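Local coordinates for esterase (PDB 3D7R), which is a putative esterase of the alpha/beta hydrolase fold, presumed to hydrolyse ester bonds, at residues A[37-42]-A[107-112]; A[70-75]-A[87-92]; A[113-118]-A[299-304]. All coordinates share one frame; numbering follows the deposited sequence.

Interaction 1 of 3, residues A[37-42]-A[107-112]. With DMS (dimethyl sulfoxide), chain I.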
loop_
_atom_site.group_PDB
_atom_site.type_symbol
_atom_site.label_atom_id
_atom_site.label_comp_id
_atom_site.label_asym_id
_atom_site.label_seq_id
_atom_site.Cartn_x
_atom_site.Cartn_y
_atom_site.Cartn_z
ATOM N N HIS A 37 12.481 -2.209 15.135
ATOM C CA HIS A 37 12.333 -3.617 15.507
ATOM C C HIS A 37 10.865 -4.022 15.601
ATOM O O HIS A 37 10.506 -5.138 15.218
ATOM C CB HIS A 37 13.024 -3.928 16.852
ATOM C CG HIS A 37 14.511 -4.089 16.754
ATOM N ND1 HIS A 37 15.395 -3.272 17.429
ATOM C CD2 HIS A 37 15.272 -4.985 16.075
ATOM C CE1 HIS A 37 16.636 -3.647 17.161
ATOM N NE2 HIS A 37 16.588 -4.689 16.346
ATOM N N ASN A 38 10.017 -3.114 16.092
ATOM C CA ASN A 38 8.586 -3.420 16.238
ATOM C C ASN A 38 7.819 -3.501 14.906
ATOM O O ASN A 38 6.602 -3.685 14.890
ATOM C CB ASN A 38 7.891 -2.473 17.254
ATOM C CG ASN A 38 7.872 -0.993 16.815
ATOM O OD1 ASN A 38 8.033 -0.659 15.639
ATOM N ND2 ASN A 38 7.660 -0.096 17.790
ATOM N N ARG A 39 8.529 -3.336 13.794
ATOM C CA ARG A 39 7.913 -3.515 12.484
ATOM C C ARG A 39 8.537 -4.699 11.731
ATOM O O ARG A 39 8.167 -4.992 10.587
ATOM C CB ARG A 39 8.040 -2.238 11.646
ATOM C CG ARG A 39 7.294 -1.028 12.212
ATOM C CD ARG A 39 7.244 0.117 11.192
ATOM N NE ARG A 39 6.234 -0.134 10.168
ATOM C CZ ARG A 39 4.920 0.002 10.355
ATOM N NH1 ARG A 39 4.452 0.383 11.535
ATOM N NH2 ARG A 39 4.072 -0.249 9.359
ATOM N N SER A 40 9.503 -5.366 12.351
ATOM C CA SER A 40 10.188 -6.441 11.656
ATOM C C SER A 40 9.304 -7.676 11.552
ATOM O O SER A 40 8.601 -8.028 12.488
ATOM C CB SER A 40 11.534 -6.763 12.302
ATOM O OG SER A 40 12.040 -7.988 11.786
ATOM N N ILE A 41 9.318 -8.303 10.382
ATOM C CA ILE A 41 8.604 -9.558 10.186
ATOM C C ILE A 41 9.602 -10.687 9.911
ATOM O O ILE A 41 9.243 -11.734 9.341
ATOM C CB ILE A 41 7.555 -9.464 9.051
ATOM C CG1 ILE A 41 8.213 -9.057 7.730
ATOM C CG2 ILE A 41 6.437 -8.506 9.439
ATOM C CD1 ILE A 41 7.449 -9.500 6.534
HETATM N N MSE A 42 10.848 -10.481 10.341
HETATM C CA MSE A 42 11.900 -11.478 10.137
HETATM C C MSE A 42 11.784 -12.564 11.205
HETATM O O MSE A 42 12.705 -12.742 12.008
HETATM C CB MSE A 42 13.289 -10.823 10.199
HETATM C CG MSE A 42 13.554 -9.800 9.103
HETATM SE SE MSE A 42 13.078 -10.467 7.318
HETATM C CE MSE A 42 14.296 -9.374 6.307
ATOM N N ASN A 107 -1.107 -5.931 6.848
ATOM C CA ASN A 107 -2.451 -6.035 7.452
ATOM C C ASN A 107 -2.390 -6.394 8.931
ATOM O O ASN A 107 -3.379 -6.887 9.495
ATOM C CB ASN A 107 -3.376 -7.007 6.686
ATOM C CG ASN A 107 -3.486 -6.655 5.196
ATOM O OD1 ASN A 107 -3.854 -5.541 4.847
ATOM N ND2 ASN A 107 -3.133 -7.600 4.326
ATOM N N ALA A 108 -1.243 -6.117 9.550
ATOM C CA ALA A 108 -0.989 -6.417 10.963
ATOM C C ALA A 108 -0.425 -5.210 11.712
ATOM O O ALA A 108 -0.681 -5.037 12.918
ATOM C CB ALA A 108 -0.011 -7.600 11.088
ATOM N N LEU A 109 0.385 -4.419 11.004
ATOM C CA LEU A 109 0.988 -3.195 11.534
ATOM C C LEU A 109 0.159 -1.961 11.197
ATOM O O LEU A 109 -0.463 -1.892 10.148
ATOM C CB LEU A 109 2.390 -2.993 10.942
ATOM C CG LEU A 109 3.425 -4.077 11.245
ATOM C CD1 LEU A 109 4.715 -3.772 10.478
ATOM C CD2 LEU A 109 3.679 -4.164 12.758
ATOM N N GLN A 110 0.182 -0.984 12.088
ATOM C CA GLN A 110 -0.429 0.308 11.836
ATOM C C GLN A 110 0.578 1.168 11.060
ATOM O O GLN A 110 1.724 0.710 10.807
ATOM C CB GLN A 110 -0.828 0.968 13.168
ATOM C CG GLN A 110 -1.878 0.206 13.972
ATOM C CD GLN A 110 -3.281 0.195 13.344
ATOM O OE1 GLN A 110 -3.447 0.145 12.124
ATOM N NE2 GLN A 110 -4.300 0.187 14.201
ATOM N N PRO A 111 0.170 2.392 10.633
ATOM C CA PRO A 111 1.144 3.212 9.922
ATOM C C PRO A 111 2.409 3.526 10.720
ATOM O O PRO A 111 2.359 3.790 11.924
ATOM C CB PRO A 111 0.377 4.506 9.620
ATOM C CG PRO A 111 -1.056 4.089 9.609
ATOM C CD PRO A 111 -1.142 3.060 10.707
ATOM N N SER A 112 3.528 3.486 10.008
ATOM C CA SER A 112 4.831 3.883 10.510
ATOM C C SER A 112 4.857 5.389 10.668
ATOM O O SER A 112 4.147 6.076 9.953
ATOM C CB SER A 112 5.869 3.483 9.458
ATOM O OG SER A 112 7.121 4.003 9.794
HETATM S S DMS I . 10.579 2.282 9.550
HETATM O O DMS I . 8.971 2.537 8.831
HETATM C C1 DMS I . 11.805 2.478 8.228
HETATM C C2 DMS I . 11.029 3.717 10.567
#

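Interaction 2 of 3, residues A[70-75]-A[87-92]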
loop_
_atom_site.group_PDB
_atom_site.type_symbol
_atom_site.label_atom_id
_atom_site.label_comp_id
_atom_site.label_asym_id
_atom_site.label_seq_id
_atom_site.Cartn_x
_atom_site.Cartn_y
_atom_site.Cartn_z
ATOM N N LEU A 70 6.871 14.497 15.237
ATOM C CA LEU A 70 6.799 14.853 13.821
ATOM C C LEU A 70 6.032 16.141 13.574
ATOM O O LEU A 70 4.878 16.266 13.976
ATOM C CB LEU A 70 6.210 13.706 12.972
ATOM C CG LEU A 70 6.094 13.984 11.466
ATOM C CD1 LEU A 70 7.457 14.092 10.736
ATOM C CD2 LEU A 70 5.243 12.933 10.807
ATOM N N ASN A 71 6.692 17.101 12.925
ATOM C CA ASN A 71 6.013 18.296 12.427
ATOM C C ASN A 71 5.335 17.935 11.109
ATOM O O ASN A 71 6.003 17.670 10.113
ATOM C CB ASN A 71 7.015 19.441 12.247
ATOM C CG ASN A 71 6.389 20.696 11.633
ATOM O OD1 ASN A 71 5.307 21.114 12.022
ATOM N ND2 ASN A 71 7.090 21.303 10.676
ATOM N N VAL A 72 4.008 17.870 11.123
ATOM C CA VAL A 72 3.238 17.641 9.905
ATOM C C VAL A 72 2.960 19.005 9.261
ATOM O O VAL A 72 2.366 19.881 9.883
ATOM C CB VAL A 72 1.919 16.864 10.200
ATOM C CG1 VAL A 72 0.970 16.799 8.935
ATOM C CG2 VAL A 72 2.232 15.463 10.745
ATOM N N LYS A 73 3.435 19.195 8.033
ATOM C CA LYS A 73 3.356 20.495 7.406
ATOM C C LYS A 73 1.978 20.732 6.823
ATOM O O LYS A 73 1.496 21.860 6.827
ATOM C CB LYS A 73 4.430 20.648 6.322
ATOM C CG LYS A 73 5.837 20.807 6.851
ATOM C CD LYS A 73 6.815 20.855 5.657
ATOM C CE LYS A 73 8.257 21.005 6.116
ATOM N NZ LYS A 73 9.209 20.590 5.027
ATOM N N ALA A 74 1.342 19.673 6.319
ATOM C CA ALA A 74 -0.013 19.807 5.800
ATOM C C ALA A 74 -0.952 20.039 6.972
ATOM O O ALA A 74 -0.606 19.739 8.122
ATOM C CB ALA A 74 -0.436 18.552 4.977
ATOM N N ASN A 75 -2.116 20.609 6.694
ATOM C CA ASN A 75 -3.187 20.652 7.692
ATOM C C ASN A 75 -3.791 19.268 7.852
ATOM O O ASN A 75 -3.998 18.549 6.853
ATOM C CB ASN A 75 -4.246 21.685 7.310
ATOM C CG ASN A 75 -3.656 23.063 7.154
ATOM O OD1 ASN A 75 -3.589 23.596 6.040
ATOM N ND2 ASN A 75 -3.168 23.634 8.261
ATOM N N PHE A 87 -7.677 9.815 8.877
ATOM C CA PHE A 87 -6.943 11.085 8.866
ATOM C C PHE A 87 -6.973 11.678 7.463
ATOM O O PHE A 87 -6.872 10.946 6.483
ATOM C CB PHE A 87 -5.493 10.858 9.311
ATOM C CG PHE A 87 -5.389 10.362 10.720
ATOM C CD1 PHE A 87 -5.323 11.271 11.779
ATOM C CD2 PHE A 87 -5.387 8.983 10.994
ATOM C CE1 PHE A 87 -5.258 10.813 13.114
ATOM C CE2 PHE A 87 -5.302 8.521 12.313
ATOM C CZ PHE A 87 -5.250 9.430 13.370
ATOM N N ARG A 88 -7.115 13.000 7.361
ATOM C CA ARG A 88 -6.978 13.658 6.068
ATOM C C ARG A 88 -5.899 14.718 6.160
ATOM O O ARG A 88 -5.843 15.465 7.138
ATOM C CB ARG A 88 -8.301 14.283 5.649
ATOM C CG ARG A 88 -9.416 13.247 5.447
ATOM C CD ARG A 88 -10.469 13.787 4.494
ATOM N NE ARG A 88 -11.713 13.021 4.524
ATOM C CZ ARG A 88 -12.729 13.239 3.699
ATOM N NH1 ARG A 88 -12.626 14.175 2.767
ATOM N NH2 ARG A 88 -13.843 12.517 3.808
ATOM N N PHE A 89 -5.042 14.758 5.148
ATOM C CA PHE A 89 -4.020 15.771 5.032
ATOM C C PHE A 89 -4.388 16.649 3.846
ATOM O O PHE A 89 -4.690 16.135 2.758
ATOM C CB PHE A 89 -2.647 15.173 4.705
ATOM C CG PHE A 89 -2.160 14.120 5.677
ATOM C CD1 PHE A 89 -1.082 14.383 6.517
ATOM C CD2 PHE A 89 -2.746 12.851 5.703
ATOM C CE1 PHE A 89 -0.615 13.409 7.407
ATOM C CE2 PHE A 89 -2.293 11.866 6.563
ATOM C CZ PHE A 89 -1.213 12.146 7.426
ATOM N N ASN A 90 -4.318 17.966 4.034
ATOM C CA ASN A 90 -4.416 18.856 2.892
ATOM C C ASN A 90 -3.512 20.068 3.075
ATOM O O ASN A 90 -3.119 20.404 4.201
ATOM C CB ASN A 90 -5.879 19.218 2.538
ATOM C CG ASN A 90 -6.673 19.717 3.724
ATOM O OD1 ASN A 90 -6.304 20.699 4.370
ATOM N ND2 ASN A 90 -7.790 19.058 3.999
ATOM N N PHE A 91 -3.167 20.700 1.965
ATOM C CA PHE A 91 -2.219 21.814 1.973
ATOM C C PHE A 91 -2.807 22.962 1.140
ATOM O O PHE A 91 -3.402 22.727 0.073
ATOM C CB PHE A 91 -0.879 21.344 1.410
ATOM C CG PHE A 91 0.235 22.378 1.501
ATOM C CD1 PHE A 91 0.656 22.861 2.725
ATOM C CD2 PHE A 91 0.865 22.833 0.347
ATOM C CE1 PHE A 91 1.698 23.812 2.801
ATOM C CE2 PHE A 91 1.898 23.788 0.409
ATOM C CZ PHE A 91 2.308 24.269 1.637
ATOM N N ARG A 92 -2.668 24.186 1.640
ATOM C CA ARG A 92 -3.184 25.376 0.951
ATOM C C ARG A 92 -4.660 25.257 0.543
ATOM O O ARG A 92 -5.062 25.762 -0.514
ATOM C CB ARG A 92 -2.276 25.747 -0.244
ATOM C CG ARG A 92 -0.945 26.340 0.227
ATOM C CD ARG A 92 0.079 26.518 -0.891
ATOM N NE ARG A 92 1.333 27.034 -0.335
ATOM C CZ ARG A 92 2.472 27.126 -1.009
ATOM N NH1 ARG A 92 2.531 26.739 -2.276
ATOM N NH2 ARG A 92 3.555 27.602 -0.409
HETATM O O HOH W 1 -1.787 24.716 4.449
HETATM O O HOH W 2 -5.172 23.134 3.831
#

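Interaction 3 of 3, residues A[113-118]-A[299-304]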
loop_
_atom_site.group_PDB
_atom_site.type_symbol
_atom_site.label_atom_id
_atom_site.label_comp_id
_atom_site.label_asym_id
_atom_site.label_seq_id
_atom_site.Cartn_x
_atom_site.Cartn_y
_atom_site.Cartn_z
ATOM N N PRO A 113 5.702 5.920 11.577
ATOM C CA PRO A 113 5.917 7.368 11.593
ATOM C C PRO A 113 6.462 7.881 10.255
ATOM O O PRO A 113 6.227 9.047 9.908
ATOM C CB PRO A 113 6.957 7.565 12.708
ATOM C CG PRO A 113 7.553 6.220 12.929
ATOM C CD PRO A 113 6.484 5.235 12.624
ATOM N N PHE A 114 7.170 7.018 9.518
ATOM C CA PHE A 114 7.683 7.329 8.183
ATOM C C PHE A 114 6.557 7.367 7.143
ATOM O O PHE A 114 6.692 8.026 6.097
ATOM C CB PHE A 114 8.740 6.291 7.748
ATOM C CG PHE A 114 10.110 6.501 8.357
ATOM C CD1 PHE A 114 10.278 7.181 9.568
ATOM C CD2 PHE A 114 11.241 6.014 7.720
ATOM C CE1 PHE A 114 11.565 7.381 10.124
ATOM C CE2 PHE A 114 12.522 6.194 8.280
ATOM C CZ PHE A 114 12.675 6.883 9.479
ATOM N N HIS A 115 5.465 6.641 7.402
ATOM C CA HIS A 115 4.268 6.758 6.566
ATOM C C HIS A 115 3.654 8.141 6.748
ATOM O O HIS A 115 3.234 8.763 5.784
ATOM C CB HIS A 115 3.212 5.700 6.909
ATOM C CG HIS A 115 3.447 4.352 6.290
ATOM N ND1 HIS A 115 3.496 3.190 7.035
ATOM C CD2 HIS A 115 3.601 3.974 4.998
ATOM C CE1 HIS A 115 3.704 2.160 6.232
ATOM N NE2 HIS A 115 3.762 2.609 4.989
ATOM N N TRP A 116 3.590 8.616 7.990
ATOM C CA TRP A 116 3.075 9.958 8.245
ATOM C C TRP A 116 3.862 10.976 7.439
ATOM O O TRP A 116 3.297 11.851 6.772
ATOM C CB TRP A 116 3.143 10.264 9.742
ATOM C CG TRP A 116 1.967 9.663 10.447
ATOM C CD1 TRP A 116 1.793 8.349 10.818
ATOM C CD2 TRP A 116 0.768 10.344 10.810
ATOM N NE1 TRP A 116 0.565 8.194 11.418
ATOM C CE2 TRP A 116 -0.090 9.397 11.409
ATOM C CE3 TRP A 116 0.339 11.663 10.697
ATOM C CZ2 TRP A 116 -1.350 9.738 11.899
ATOM C CZ3 TRP A 116 -0.924 11.993 11.161
ATOM C CH2 TRP A 116 -1.751 11.037 11.760
ATOM N N ARG A 117 5.177 10.815 7.468
ATOM C CA ARG A 117 6.067 11.757 6.806
ATOM C C ARG A 117 5.934 11.690 5.276
ATOM O O ARG A 117 5.888 12.726 4.609
ATOM C CB ARG A 117 7.489 11.491 7.273
ATOM C CG ARG A 117 8.494 12.443 6.746
ATOM C CD ARG A 117 9.765 12.279 7.523
ATOM N NE ARG A 117 10.741 13.167 6.953
ATOM C CZ ARG A 117 12.048 13.073 7.146
ATOM N NH1 ARG A 117 12.541 12.097 7.921
ATOM N NH2 ARG A 117 12.845 13.955 6.548
ATOM N N LEU A 118 5.847 10.476 4.730
ATOM C CA LEU A 118 5.655 10.285 3.291
ATOM C C LEU A 118 4.353 10.934 2.804
ATOM O O LEU A 118 4.334 11.606 1.784
ATOM C CB LEU A 118 5.649 8.785 2.939
ATOM C CG LEU A 118 5.286 8.379 1.493
ATOM C CD1 LEU A 118 6.222 9.048 0.444
ATOM C CD2 LEU A 118 5.282 6.842 1.313
ATOM N N PHE A 299 10.958 1.737 -0.591
ATOM C CA PHE A 299 12.028 2.738 -0.437
ATOM C C PHE A 299 11.570 4.195 -0.213
ATOM O O PHE A 299 12.238 4.899 0.522
ATOM C CB PHE A 299 13.085 2.642 -1.549
ATOM C CG PHE A 299 12.652 3.222 -2.865
ATOM C CD1 PHE A 299 12.824 4.588 -3.134
ATOM C CD2 PHE A 299 12.095 2.404 -3.846
ATOM C CE1 PHE A 299 12.423 5.144 -4.366
ATOM C CE2 PHE A 299 11.681 2.934 -5.081
ATOM C CZ PHE A 299 11.844 4.306 -5.344
ATOM N N PRO A 300 10.452 4.643 -0.841
ATOM C CA PRO A 300 10.037 6.039 -0.675
ATOM C C PRO A 300 9.725 6.488 0.763
ATOM O O PRO A 300 9.589 7.691 0.993
ATOM C CB PRO A 300 8.776 6.136 -1.549
ATOM C CG PRO A 300 9.013 5.073 -2.629
ATOM C CD PRO A 300 9.531 3.938 -1.763
ATOM N N ILE A 301 9.590 5.546 1.709
ATOM C CA ILE A 301 9.369 5.910 3.124
ATOM C C ILE A 301 10.638 6.429 3.781
ATOM O O ILE A 301 10.589 7.105 4.827
ATOM C CB ILE A 301 8.791 4.736 3.961
ATOM C CG1 ILE A 301 9.813 3.587 4.074
ATOM C CG2 ILE A 301 7.463 4.265 3.363
ATOM C CD1 ILE A 301 9.549 2.600 5.229
ATOM N N TYR A 302 11.782 6.107 3.177
ATOM C CA TYR A 302 13.066 6.556 3.687
ATOM C C TYR A 302 13.423 7.979 3.239
ATOM O O TYR A 302 13.142 8.369 2.093
ATOM C CB TYR A 302 14.181 5.563 3.305
ATOM C CG TYR A 302 13.963 4.175 3.897
ATOM C CD1 TYR A 302 14.236 3.920 5.237
ATOM C CD2 TYR A 302 13.448 3.124 3.112
ATOM C CE1 TYR A 302 14.036 2.639 5.798
ATOM C CE2 TYR A 302 13.233 1.841 3.666
ATOM C CZ TYR A 302 13.530 1.605 5.008
ATOM O OH TYR A 302 13.324 0.341 5.555
ATOM N N PRO A 303 14.051 8.763 4.137
ATOM C CA PRO A 303 14.471 10.134 3.820
ATOM C C PRO A 303 15.757 10.185 2.972
ATOM O O PRO A 303 16.819 10.602 3.441
ATOM C CB PRO A 303 14.656 10.767 5.209
ATOM C CG PRO A 303 15.104 9.630 6.063
ATOM C CD PRO A 303 14.384 8.396 5.531
ATOM N N ILE A 304 15.637 9.745 1.720
ATOM C CA ILE A 304 16.753 9.647 0.787
ATOM C C ILE A 304 16.365 10.300 -0.547
ATOM O O ILE A 304 15.188 10.440 -0.859
ATOM C CB ILE A 304 17.185 8.172 0.559
ATOM C CG1 ILE A 304 15.979 7.326 0.099
ATOM C CG2 ILE A 304 17.821 7.606 1.862
ATOM C CD1 ILE A 304 16.308 5.933 -0.388
HETATM O O HOH W 3 9.293 9.164 5.516
#

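Interaction 1 of 3, residues A[37-42]-A[107-112]
Arg-39 closes a short 3-10 turn over residues 37-39, and its CA comes within 7.0 Å of the CA of Leu-109, which lies in an irregular loop leading into helix 113-126. The arginine does most of the bridging. Its chain bends at chi3 (78°), turning the guanidinium end-on to the backbone carbonyl of Gln-110. Both terminal nitrogens hold that one oxygen: NH1 to Gln-110 O is 2.8 Å and NH2 to Gln-110 O is 2.9 Å. The oxygen sits in the guanidinium plane, while the N-H bonds are bent, as a fork closing on a single acceptor requires.

The two faces of the guanidinium are covered differently. Ser-112 CB lies over the centre of one, 3.6 Å above the plane, and Leu-109 CD1 reaches the other nearer its rim. The group is thus clamped flat between the two side chains and fixed in rotation by its acceptor. The other methyl of Leu-109, CD2, meets the carbonyl of Asn-38, with its O 3.6 Å away. Gln-110 turns its amide elsewhere, and its OE1 accepts from Lys-137.

Ser-112 OG takes the backbone N-H of Phe-114, making the serine the N-cap of helix 113-126. It also approaches the oxygen of a dimethyl sulfoxide molecule, DMS O, at 2.5 Å, a short distance that should be read loosely. The loop starts from His-103 of an HGG sequence, which in hormone-sensitive-lipase-like relatives shapes the oxyanion hole, and the N-terminal segment probably packs here as part of the cap over such a site.

Interaction 2 of 3, residues A[70-75]-A[87-92]
Phe-89 presents the edge of its ring to Val-72, whose CG1 lies near the ring plane and meets CD1 of the phenylalanine at 4.0 Å. The two side chains cross at about a right angle. With CG1 anti to the backbone N of Val-72 (chi1 171°), this methyl is the branch that does the touching. Ala-74 adds to the same edge, its CB packing against CB of Phe-89. The contact stands at the open end of the beta hairpin made by strands 75-81 and 84-90, the antiparallel pair at one margin of the alpha/beta hydrolase sheet.

Asn-75 and Asn-90 form a hydrogen-bonded antiparallel pair. Asn-75 N donates to Asn-90 O at 2.7 Å, a bond bent to 133° at the hydrogen. The return bond, from Asn-90 N to Asn-75 O at 2.9 Å, is straighter, at 164°. Asn-75 O also receives a CA-H...O contact from Phe-89, with CA of Phe-89 at 3.3 Å from it, so it is approached from two neighbouring residues of the partner strand.

Before the pair, Asp-120 of helix 113-126 accepts from the backbone N-H groups of Lys-73 and Ala-74, tying the incoming chain to the helix that also packs on Phe-89. On the sheet face shared by Asn-75 and Asn-90, the ND2 of Asn-90 goes to Glu-129 and Glu-77. Its OD1 takes a water: one molecule donates both to Asn-90 OD1 at 2.7 Å and to Asn-75 OD1 at 2.8 Å, and a second links Asn-75 OD1 to the backbone N of Arg-92.

Interaction 3 of 3, residues A[113-118]-A[299-304]
Phe-114, in the first turn of helix 113-126, leans on Ile-301, its CB 4.1 Å from the CB of that isoleucine. Its ring meets Ile-301 O obliquely, CD2 lying 3.2 Å from that oxygen, and its CE2 corner reaches Pro-303 CD at 4.0 Å. Tyr-302 CD1 comes to the ring's edge, near its plane. A water is placed to bridge Phe-114 O and Ile-301 O, the second leg doubtful because the water lies only 2.5 Å from Ile-301 O.

His-115 points its CB away, yet its ring swings back to touch Ile-301 CG2 with CD2. Its polar ends have other duties: ND1 takes the N-H of Ser-112, and NE2 bonds to Asp-171. In the alpha/beta hydrolase fold the loop after the last strand normally carries the catalytic histidine, and segment 299-304 lies in that loop, between strand 287-292 and helix 305-318.

Arg-117 runs out straight, CG anti to the backbone N (chi1 -176°) and extended as far as NE, across Pro-303 at about a right angle. There NH1 rests 3.7 Å from Pro-303 CB. This proline centres an inverse gamma turn, closed by a weak bond from Ile-304 N to Tyr-302 O. Leu-118 divides its two methyls: CD2 packs on Ile-301 CG2 at 3.9 Å, and CD1 sits 3.7 Å from Pro-300 O.

In the fold
Helix 113-126 ties the three contacts together. Interaction 1 ends at its N-cap, interaction 3 uses its first turns, and interaction 2, at the sheet margin, packs against Trp-116 of this helix, with Phe-87 CD1 lying 3.6 Å from Trp-116 CH2. The centres of interactions 1 and 3 lie about 14 Å apart, yet they touch where Arg-39 NH2 comes 4.0 Å from His-115 CE1. Interactions 2 and 3 are about 15 Å apart between centres, whereas interactions 1 and 2, about 23 Å apart, do not touch. His-115 reaches Asp-171 at the strand-to-helix turn where this fold normally places its nucleophile, and dimethyl sulfoxide molecules at Ser-112 and Arg-117 may mark pockets.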